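Local coordinates for proteasome protein (Corynebacterium glutamicum ATCC 13032, PDB 2P90) that is of unknown function but belongs to the PAC2 family of proteasome assembly chaperone-like proteins and may have a proteasome-related role, at residues I67-S71 against R72-V76; V199-P202 against H203-A207; K216-Q219 against S220-D223. All blocks are in the same frame, centred on the assembly; numbering follows the deposited sequence.

Contact 1. Residues I67-S71 against R72-V76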
ATOM      1  N   ILE B  67      -8.290  -2.414  -6.837  1.00 36.48           N
ATOM      2  CA  ILE B  67      -7.268  -3.200  -6.123  1.00 36.63           C
ATOM      3  C   ILE B  67      -5.827  -2.672  -6.354  1.00 37.28           C
ATOM      4  O   ILE B  67      -5.428  -2.344  -7.496  1.00 36.92           O
ATOM      5  CB  ILE B  67      -7.320  -4.718  -6.588  1.00 36.47           C
ATOM      6  CG1 ILE B  67      -8.713  -5.371  -6.354  1.00 37.18           C
ATOM      7  CG2 ILE B  67      -6.133  -5.555  -6.048  1.00 35.69           C
ATOM      8  CD1 ILE B  67      -9.224  -5.430  -4.901  1.00 32.87           C
ATOM      9  N   ASP B  68      -5.061  -2.617  -5.264  1.00 37.27           N
ATOM     10  CA  ASP B  68      -3.605  -2.470  -5.318  1.00 36.79           C
ATOM     11  C   ASP B  68      -3.051  -3.878  -5.399  1.00 35.68           C
ATOM     12  O   ASP B  68      -2.957  -4.574  -4.410  1.00 34.27           O
ATOM     13  CB  ASP B  68      -3.069  -1.783  -4.038  1.00 37.05           C
ATOM     14  CG  ASP B  68      -1.535  -1.567  -4.076  1.00 40.52           C
ATOM     15  OD1 ASP B  68      -0.781  -2.422  -4.633  1.00 39.71           O
ATOM     16  OD2 ASP B  68      -1.068  -0.539  -3.538  1.00 43.58           O
ATOM     17  N   TYR B  69      -2.638  -4.300  -6.585  1.00 36.99           N
ATOM     18  CA  TYR B  69      -2.316  -5.720  -6.767  1.00 36.87           C
ATOM     19  C   TYR B  69      -0.999  -6.097  -6.106  1.00 37.59           C
ATOM     20  O   TYR B  69      -0.790  -7.280  -5.786  1.00 38.99           O
ATOM     21  CB  TYR B  69      -2.227  -6.080  -8.220  1.00 36.05           C
ATOM     22  CG  TYR B  69      -3.490  -6.044  -9.026  1.00 35.39           C
ATOM     23  CD1 TYR B  69      -4.201  -7.219  -9.295  1.00 33.48           C
ATOM     24  CD2 TYR B  69      -3.940  -4.845  -9.598  1.00 32.00           C
ATOM     25  CE1 TYR B  69      -5.338  -7.198 -10.111  1.00 32.93           C
ATOM     26  CE2 TYR B  69      -5.063  -4.817 -10.387  1.00 32.65           C
ATOM     27  CZ  TYR B  69      -5.755  -5.987 -10.645  1.00 34.57           C
ATOM     28  OH  TYR B  69      -6.846  -5.947 -11.478  1.00 37.13           O
ATOM     29  N   ARG B  70      -0.108  -5.122  -5.929  1.00 36.68           N
ATOM     30  CA  ARG B  70       1.136  -5.389  -5.215  1.00 36.54           C
ATOM     31  C   ARG B  70       0.917  -5.575  -3.709  1.00 37.17           C
ATOM     32  O   ARG B  70       1.674  -6.318  -3.053  1.00 36.79           O
ATOM     33  CB  ARG B  70       2.271  -4.409  -5.550  1.00 35.30           C
ATOM     34  CG  ARG B  70       2.952  -4.701  -6.887  1.00 35.37           C
ATOM     35  CD  ARG B  70       4.087  -3.662  -7.254  1.00 34.63           C
ATOM     36  NE  ARG B  70       5.341  -4.015  -6.614  1.00 34.78           N
ATOM     37  CZ  ARG B  70       5.869  -3.425  -5.529  1.00 35.84           C
ATOM     38  NH1 ARG B  70       5.271  -2.372  -4.931  1.00 29.49           N
ATOM     39  NH2 ARG B  70       7.017  -3.916  -5.035  1.00 28.63           N
ATOM     40  N   SER B  71      -0.124  -4.951  -3.156  1.00 38.14           N
ATOM     41  CA  SER B  71      -0.561  -5.345  -1.784  1.00 38.58           C
ATOM     42  C   SER B  71      -1.235  -6.720  -1.711  1.00 38.25           C
ATOM     43  O   SER B  71      -1.021  -7.421  -0.749  1.00 38.28           O
ATOM     44  CB  SER B  71      -1.494  -4.337  -1.118  1.00 38.15           C
ATOM     45  OG  SER B  71      -1.187  -3.030  -1.513  1.00 43.27           O
ATOM     46  N   ARG B  72      -2.071  -7.088  -2.685  1.00 38.46           N
ATOM     47  CA  ARG B  72      -2.809  -8.357  -2.607  1.00 38.84           C
ATOM     48  C   ARG B  72      -2.090  -9.562  -3.184  1.00 39.69           C
ATOM     49  O   ARG B  72      -2.158 -10.642  -2.593  1.00 39.21           O
ATOM     50  CB  ARG B  72      -4.148  -8.262  -3.293  1.00 38.72           C
ATOM     51  CG  ARG B  72      -4.944  -7.061  -2.937  1.00 42.34           C
ATOM     52  CD  ARG B  72      -5.289  -6.936  -1.408  1.00 50.98           C
ATOM     53  NE  ARG B  72      -6.426  -6.037  -1.369  1.00 55.49           N
ATOM     54  CZ  ARG B  72      -7.577  -6.225  -0.760  1.00 51.93           C
ATOM     55  NH1 ARG B  72      -7.831  -7.260   0.008  1.00 51.32           N
ATOM     56  NH2 ARG B  72      -8.460  -5.289  -0.906  1.00 55.96           N
ATOM     57  N   ARG B  73      -1.434  -9.387  -4.342  1.00 40.10           N
ATOM     58  CA  ARG B  73      -0.710 -10.466  -5.024  1.00 39.79           C
ATOM     59  C   ARG B  73      -1.539 -11.767  -5.056  1.00 40.40           C
ATOM     60  O   ARG B  73      -1.200 -12.745  -4.385  1.00 39.80           O
ATOM     61  CB  ARG B  73       0.642 -10.684  -4.350  1.00 39.32           C
ATOM     62  CG  ARG B  73       1.589  -9.472  -4.444  1.00 39.63           C
ATOM     63  CD  ARG B  73       3.021  -9.969  -4.443  1.00 35.96           C
ATOM     64  NE  ARG B  73       4.039  -8.942  -4.569  1.00 35.26           N
ATOM     65  CZ  ARG B  73       4.439  -8.391  -5.726  1.00 35.22           C
ATOM     66  NH1 ARG B  73       3.869  -8.715  -6.893  1.00 37.02           N
ATOM     67  NH2 ARG B  73       5.394  -7.486  -5.709  1.00 29.26           N
ATOM     68  N   PRO B  74      -2.627 -11.771  -5.847  1.00 40.97           N
ATOM     69  CA  PRO B  74      -3.494 -12.933  -6.032  1.00 41.65           C
ATOM     70  C   PRO B  74      -2.665 -14.177  -6.398  1.00 41.72           C
ATOM     71  O   PRO B  74      -1.901 -14.146  -7.356  1.00 42.06           O
ATOM     72  CB  PRO B  74      -4.349 -12.550  -7.256  1.00 41.81           C
ATOM     73  CG  PRO B  74      -4.321 -11.079  -7.306  1.00 42.39           C
ATOM     74  CD  PRO B  74      -3.021 -10.639  -6.710  1.00 40.96           C
ATOM     75  N   VAL B  75      -2.878 -15.270  -5.681  1.00 42.23           N
ATOM     76  CA  VAL B  75      -2.003 -16.435  -5.722  1.00 42.55           C
ATOM     77  C   VAL B  75      -2.029 -17.134  -7.087  1.00 42.74           C
ATOM     78  O   VAL B  75      -3.082 -17.204  -7.739  1.00 42.61           O
ATOM     79  CB  VAL B  75      -2.350 -17.384  -4.532  1.00 43.01           C
ATOM     80  CG1 VAL B  75      -1.517 -18.689  -4.562  1.00 43.83           C
ATOM     81  CG2 VAL B  75      -2.033 -16.662  -3.258  1.00 42.08           C
ATOM     82  N   VAL B  76      -0.858 -17.605  -7.529  1.00 43.21           N
ATOM     83  CA  VAL B  76      -0.741 -18.312  -8.794  1.00 43.47           C
ATOM     84  C   VAL B  76      -0.204 -19.691  -8.527  1.00 43.56           C
ATOM     85  O   VAL B  76       0.652 -19.887  -7.646  1.00 43.62           O
ATOM     86  CB  VAL B  76       0.171 -17.578  -9.842  1.00 44.16           C
ATOM     87  CG1 VAL B  76      -0.329 -16.190 -10.143  1.00 44.06           C
ATOM     88  CG2 VAL B  76       1.526 -17.451  -9.323  1.00 47.15           C
TER

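Contact 2. Residues V199-P202 against H203-A207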
ATOM      1  N   VAL B 199     -18.648 -10.428  15.038  1.00 43.12           N
ATOM      2  CA  VAL B 199     -18.508 -11.586  15.892  1.00 43.78           C
ATOM      3  C   VAL B 199     -17.197 -11.378  16.666  1.00 44.54           C
ATOM      4  O   VAL B 199     -16.239 -10.808  16.119  1.00 45.01           O
ATOM      5  CB  VAL B 199     -18.531 -12.889  15.025  1.00 43.71           C
ATOM      6  CG1 VAL B 199     -17.300 -12.974  14.097  1.00 42.34           C
ATOM      7  CG2 VAL B 199     -18.648 -14.135  15.876  1.00 44.52           C
ATOM      8  N   HIS B 200     -17.165 -11.803  17.929  1.00 44.85           N
ATOM      9  CA  HIS B 200     -16.018 -11.589  18.806  1.00 46.07           C
ATOM     10  C   HIS B 200     -15.216 -12.855  18.891  1.00 45.98           C
ATOM     11  O   HIS B 200     -15.767 -13.893  19.238  1.00 47.33           O
ATOM     12  CB  HIS B 200     -16.485 -11.208  20.209  1.00 46.87           C
ATOM     13  CG  HIS B 200     -17.186  -9.890  20.262  1.00 50.32           C
ATOM     14  ND1 HIS B 200     -17.154  -9.071  21.372  1.00 54.20           N
ATOM     15  CD2 HIS B 200     -17.912  -9.231  19.330  1.00 51.19           C
ATOM     16  CE1 HIS B 200     -17.857  -7.980  21.130  1.00 53.88           C
ATOM     17  NE2 HIS B 200     -18.314  -8.046  19.891  1.00 53.84           N
ATOM     18  N   VAL B 201     -13.928 -12.786  18.556  1.00 44.81           N
ATOM     19  CA  VAL B 201     -13.117 -13.975  18.450  1.00 43.90           C
ATOM     20  C   VAL B 201     -12.010 -13.851  19.491  1.00 44.09           C
ATOM     21  O   VAL B 201     -11.439 -12.773  19.611  1.00 43.75           O
ATOM     22  CB  VAL B 201     -12.527 -14.081  17.008  1.00 44.18           C
ATOM     23  CG1 VAL B 201     -11.589 -15.298  16.853  1.00 42.37           C
ATOM     24  CG2 VAL B 201     -13.662 -14.057  15.937  1.00 42.80           C
ATOM     25  N   PRO B 202     -11.726 -14.934  20.271  1.00 44.35           N
ATOM     26  CA  PRO B 202     -10.626 -14.873  21.240  1.00 44.99           C
ATOM     27  C   PRO B 202      -9.394 -14.342  20.535  1.00 45.75           C
ATOM     28  O   PRO B 202      -9.047 -14.847  19.485  1.00 46.11           O
ATOM     29  CB  PRO B 202     -10.433 -16.340  21.650  1.00 44.23           C
ATOM     30  CG  PRO B 202     -11.741 -16.953  21.437  1.00 43.50           C
ATOM     31  CD  PRO B 202     -12.408 -16.247  20.316  1.00 43.99           C
ATOM     32  N   HIS B 203      -8.762 -13.313  21.086  1.00 46.73           N
ATOM     33  CA  HIS B 203      -7.653 -12.666  20.401  1.00 48.05           C
ATOM     34  C   HIS B 203      -6.517 -13.641  20.152  1.00 48.45           C
ATOM     35  O   HIS B 203      -5.834 -13.541  19.128  1.00 49.01           O
ATOM     36  CB  HIS B 203      -7.144 -11.431  21.175  1.00 48.17           C
ATOM     37  CG  HIS B 203      -6.515 -11.767  22.485  1.00 50.25           C
ATOM     38  ND1 HIS B 203      -7.249 -12.172  23.581  1.00 54.34           N
ATOM     39  CD2 HIS B 203      -5.216 -11.801  22.869  1.00 52.04           C
ATOM     40  CE1 HIS B 203      -6.428 -12.433  24.588  1.00 54.86           C
ATOM     41  NE2 HIS B 203      -5.189 -12.219  24.180  1.00 53.23           N
ATOM     42  N   TYR B 204      -6.319 -14.593  21.067  1.00 48.79           N
ATOM     43  CA  TYR B 204      -5.111 -15.437  21.024  1.00 49.17           C
ATOM     44  C   TYR B 204      -5.248 -16.556  20.002  1.00 50.29           C
ATOM     45  O   TYR B 204      -4.307 -17.323  19.767  1.00 50.57           O
ATOM     46  CB  TYR B 204      -4.795 -16.002  22.417  1.00 48.72           C
ATOM     47  CG  TYR B 204      -5.959 -16.725  23.062  1.00 48.53           C
ATOM     48  CD1 TYR B 204      -6.940 -16.012  23.771  1.00 48.31           C
ATOM     49  CD2 TYR B 204      -6.089 -18.111  22.973  1.00 48.23           C
ATOM     50  CE1 TYR B 204      -8.008 -16.652  24.366  1.00 46.69           C
ATOM     51  CE2 TYR B 204      -7.182 -18.768  23.570  1.00 47.53           C
ATOM     52  CZ  TYR B 204      -8.128 -18.026  24.272  1.00 46.46           C
ATOM     53  OH  TYR B 204      -9.216 -18.633  24.866  1.00 47.03           O
ATOM     54  N   VAL B 205      -6.440 -16.643  19.402  1.00 51.15           N
ATOM     55  CA  VAL B 205      -6.759 -17.644  18.391  1.00 51.55           C
ATOM     56  C   VAL B 205      -7.142 -17.000  17.031  1.00 51.25           C
ATOM     57  O   VAL B 205      -7.494 -17.692  16.060  1.00 51.62           O
ATOM     58  CB  VAL B 205      -7.881 -18.576  18.942  1.00 52.02           C
ATOM     59  CG1 VAL B 205      -9.287 -18.097  18.508  1.00 51.63           C
ATOM     60  CG2 VAL B 205      -7.606 -19.994  18.535  1.00 53.40           C
ATOM     61  N   SER B 206      -7.045 -15.672  16.973  1.00 50.48           N
ATOM     62  CA  SER B 206      -7.550 -14.879  15.844  1.00 50.27           C
ATOM     63  C   SER B 206      -6.837 -15.076  14.497  1.00 49.64           C
ATOM     64  O   SER B 206      -7.450 -14.868  13.440  1.00 49.47           O
ATOM     65  CB  SER B 206      -7.566 -13.387  16.211  1.00 50.26           C
ATOM     66  OG  SER B 206      -8.848 -13.007  16.694  1.00 51.75           O
ATOM     67  N   ALA B 207      -5.562 -15.466  14.547  1.00 48.78           N
ATOM     68  CA  ALA B 207      -4.749 -15.705  13.347  1.00 48.92           C
ATOM     69  C   ALA B 207      -5.041 -17.003  12.613  1.00 48.55           C
ATOM     70  O   ALA B 207      -4.638 -17.151  11.486  1.00 48.81           O
ATOM     71  CB  ALA B 207      -3.243 -15.619  13.679  1.00 48.46           C
TER

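Contact 3. Residues K216-Q219 against S220-D223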
ATOM      1  N   LYS B 216     -21.498 -18.538  14.087  1.00 47.79           N
ATOM      2  CA  LYS B 216     -22.215 -17.455  14.725  1.00 47.75           C
ATOM      3  C   LYS B 216     -22.663 -16.380  13.727  1.00 47.63           C
ATOM      4  O   LYS B 216     -23.831 -15.982  13.753  1.00 48.02           O
ATOM      5  CB  LYS B 216     -21.388 -16.857  15.875  1.00 47.81           C
ATOM      6  CG  LYS B 216     -22.205 -15.993  16.837  1.00 50.31           C
ATOM      7  CD  LYS B 216     -23.435 -16.754  17.360  1.00 54.15           C
ATOM      8  CE  LYS B 216     -24.628 -15.814  17.577  1.00 58.44           C
ATOM      9  NZ  LYS B 216     -24.614 -15.169  18.920  1.00 61.56           N
ATOM     10  N   LEU B 217     -21.755 -15.901  12.859  1.00 47.01           N
ATOM     11  CA  LEU B 217     -22.151 -14.905  11.845  1.00 46.50           C
ATOM     12  C   LEU B 217     -23.277 -15.448  10.957  1.00 45.98           C
ATOM     13  O   LEU B 217     -24.239 -14.751  10.694  1.00 45.32           O
ATOM     14  CB  LEU B 217     -20.975 -14.437  10.968  1.00 45.56           C
ATOM     15  CG  LEU B 217     -19.940 -13.456  11.504  1.00 44.26           C
ATOM     16  CD1 LEU B 217     -18.776 -13.373  10.509  1.00 44.66           C
ATOM     17  CD2 LEU B 217     -20.517 -12.058  11.795  1.00 42.86           C
ATOM     18  N   LEU B 218     -23.151 -16.698  10.529  1.00 45.82           N
ATOM     19  CA  LEU B 218     -24.130 -17.268   9.636  1.00 47.32           C
ATOM     20  C   LEU B 218     -25.518 -17.438  10.307  1.00 48.71           C
ATOM     21  O   LEU B 218     -26.551 -17.104   9.708  1.00 48.83           O
ATOM     22  CB  LEU B 218     -23.606 -18.573   9.030  1.00 47.13           C
ATOM     23  CG  LEU B 218     -22.487 -18.454   7.983  1.00 47.37           C
ATOM     24  CD1 LEU B 218     -22.144 -19.808   7.398  1.00 45.28           C
ATOM     25  CD2 LEU B 218     -22.897 -17.483   6.859  1.00 45.10           C
ATOM     26  N   GLN B 219     -25.545 -17.919  11.553  1.00 49.31           N
ATOM     27  CA  GLN B 219     -26.817 -18.057  12.247  1.00 50.37           C
ATOM     28  C   GLN B 219     -27.436 -16.697  12.597  1.00 50.08           C
ATOM     29  O   GLN B 219     -28.651 -16.564  12.638  1.00 49.27           O
ATOM     30  CB  GLN B 219     -26.777 -19.100  13.410  1.00 50.33           C
ATOM     31  CG  GLN B 219     -25.895 -18.813  14.618  1.00 51.34           C
ATOM     32  CD  GLN B 219     -25.449 -20.105  15.374  1.00 52.82           C
ATOM     33  OE1 GLN B 219     -25.858 -21.236  15.049  1.00 55.75           O
ATOM     34  NE2 GLN B 219     -24.591 -19.924  16.382  1.00 55.76           N
ATOM     35  N   SER B 220     -26.606 -15.667  12.767  1.00 50.85           N
ATOM     36  CA  SER B 220     -27.146 -14.317  12.961  1.00 51.09           C
ATOM     37  C   SER B 220     -27.849 -13.821  11.689  1.00 51.42           C
ATOM     38  O   SER B 220     -28.877 -13.151  11.748  1.00 51.37           O
ATOM     39  CB  SER B 220     -26.061 -13.339  13.390  1.00 50.45           C
ATOM     40  OG  SER B 220     -25.373 -13.841  14.511  1.00 50.30           O
ATOM     41  N   ILE B 221     -27.272 -14.169  10.549  1.00 51.66           N
ATOM     42  CA  ILE B 221     -27.834 -13.871   9.243  1.00 51.97           C
ATOM     43  C   ILE B 221     -29.091 -14.698   8.974  1.00 52.15           C
ATOM     44  O   ILE B 221     -30.110 -14.145   8.563  1.00 52.38           O
ATOM     45  CB  ILE B 221     -26.782 -14.144   8.149  1.00 51.74           C
ATOM     46  CG1 ILE B 221     -25.699 -13.069   8.175  1.00 51.49           C
ATOM     47  CG2 ILE B 221     -27.422 -14.226   6.773  1.00 52.76           C
ATOM     48  CD1 ILE B 221     -24.437 -13.558   7.544  1.00 52.13           C
ATOM     49  N   ALA B 222     -29.018 -16.013   9.186  1.00 52.51           N
ATOM     50  CA  ALA B 222     -30.201 -16.876   9.051  1.00 53.56           C
ATOM     51  C   ALA B 222     -31.383 -16.340   9.881  1.00 54.47           C
ATOM     52  O   ALA B 222     -32.507 -16.264   9.386  1.00 54.49           O
ATOM     53  CB  ALA B 222     -29.871 -18.317   9.403  1.00 52.93           C
ATOM     54  N   ASP B 223     -31.082 -15.895  11.104  1.00 56.01           N
ATOM     55  CA  ASP B 223     -32.047 -15.365  12.074  1.00 57.58           C
ATOM     56  C   ASP B 223     -32.718 -14.091  11.577  1.00 57.79           C
ATOM     57  O   ASP B 223     -33.934 -14.007  11.547  1.00 58.13           O
ATOM     58  CB  ASP B 223     -31.338 -15.175  13.448  1.00 57.95           C
ATOM     59  CG  ASP B 223     -32.168 -14.385  14.492  1.00 62.54           C
ATOM     60  OD1 ASP B 223     -33.430 -14.311  14.393  1.00 66.93           O
ATOM     61  OD2 ASP B 223     -31.546 -13.853  15.463  1.00 65.16           O
TER

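Contact 1. Residues I67-S71 against R72-V76
Pro74 CG sits at the edge of the Tyr69 ring, near its plane, 4.3 Å from CD1, while Ile67 CG2 lies over one face, offset toward the rim. The same methyl touches Arg72 CG at 3.7 Å, the two side chains crossing at about a right angle. This is a one-turn helix, 69-72, with Asp68 as its N-cap: Ser71 N bonds to Asp68 OD1 at 3.0 Å, coming from well above the carboxylate plane. The turn is closed by Arg72 N to Asp68 O (3.2 Å) and Arg73 N to Tyr69 O (2.6 Å), after which Arg73, with positive phi, is the first residue to leave the helical conformation.

Arg70 and Arg73 run side by side, pointing the same way, with guanidinium planes 88° apart, and Arg70 CG lies over one face of the Arg73 guanidinium. The two cations are gathered round an anion, for Glu111 of the second subunit forms salt bridges with both; Asp113 of that subunit takes Arg70 NH1. Arg72 instead pairs with Asp113 of its own chain. Arg73 extends from CG to NE and keeps its tip beside its neighbour, NH2 standing 3.6 Å from Arg70 NE.

Contact 2. Residues V199-P202 against H203-A207
Pro202 puts CB over one face of the Tyr204 ring, 4.1 Å from its centroid and 28° off the normal, a CH-pi contact in which CE1 is the nearest ring atom. The ring reaches this place because Tyr204 CG lies between its own backbone N and carbonyl carbon (chi1 53°), which folds the side chain back along the turn. Its edge is turned to the neighbouring imidazole: His203 CE1 lies in the plane of the phenol ring, while Tyr204 CD1 sits above one face of the His203 ring, offset toward the rim.

Val205 approaches Pro202 differently, lying alongside it and pointing the same way, with CG1 3.8 Å from Pro202 CB. The same methyl meets Val201 CG1 at 4.0 Å, but here the two side chains cross at about a right angle. Val201 CG1 also touches Ser206 OG at 3.6 Å, so an apolar branch rests against a hydroxyl.

These side chains pack where strand 194-202 of the central sheet runs into a 3-10 turn, residues 203-205. Val205 N bonds to Pro202 O at 3.2 Å, from above the carbonyl plane, and Ser206 OG adds a weak bond to the same oxygen. Beyond the turn, Tyr210 packs on Pro202 and Val205, and helix 253-276 meets Tyr204 through Val259 and Leu262.

The chemistry implies a strand end held by two means at once. One proline carbonyl receives a backbone amide and, weakly, a serine hydroxyl, while the proline CB rests on the face of Tyr204, whose OH is hydrogen-bonded to His147.

Contact 3. Residues K216-Q219 against S220-D223
Within the alpha-helix 211-225 Ser220 reaches back one turn to Lys216, its hydroxyl bonding to the i-4 carbonyl, and this short side chain can be followed atom by atom. CB lies 3.5 Å from Lys216 O and equally near Leu217 O. From there OG, placed anti to the serine carbonyl carbon and beside its backbone N (chi1 -53°), turns down the helix and donates to Lys216 O at 2.7 Å. The hydroxyl oxygen also meets Lys216 CE, 3.7 Å away, for the lysine chain is bent at chi2 and chi3.

Lys216 O is thereby gripped twice, since Ser220 N donates to it as well, at 3.0 Å, and the two donors come from opposite faces of the carbonyl plane. The amino end of Lys216 is held by a salt bridge to Asp165.

Behind this pair the regular helical bonds continue, Ile221 N to Leu217 O and Asp223 N to Gln219 O. Ile221 lays its CD1 3.4 Å from Leu217 O and brings the same methyl 4.3 Å from Leu218 CD2, an apolar contact one turn along. Leu218 packs against helix 41-52 at Ser45, His48 and Leu49. Lys216 and Ser220 touch strands 194-202 and 153-157, and Leu217 meets both Ser45 and Val199, so the helix joins another helix to the sheet. The bond from Ala222 N to Leu218 O is short, 2.7 Å, and nearly straight, with an N-H...O angle of 174°.

How the contacts relate
Along the chain the three contacts follow in series, none nested in or crossing another. Contact 1 comes first, a turn leading toward strand 76-78 at the interface with the second subunit; its centre is about 25 Å from that of contact 2 and about 30 Å from that of contact 3, and it touches neither. Contact 2 closes the turn where strand 194-202 leaves the mixed sheet, and contact 3 lies within helix 211-225, the next helix. These two do meet: Val199 CG1 packs on Leu217 CG at 3.7 Å, fastening the helix onto the strand that precedes it. Contact 1 thus joins its own chain's loops to the second subunit, while no other chain of the assembly touches contacts 2 and 3.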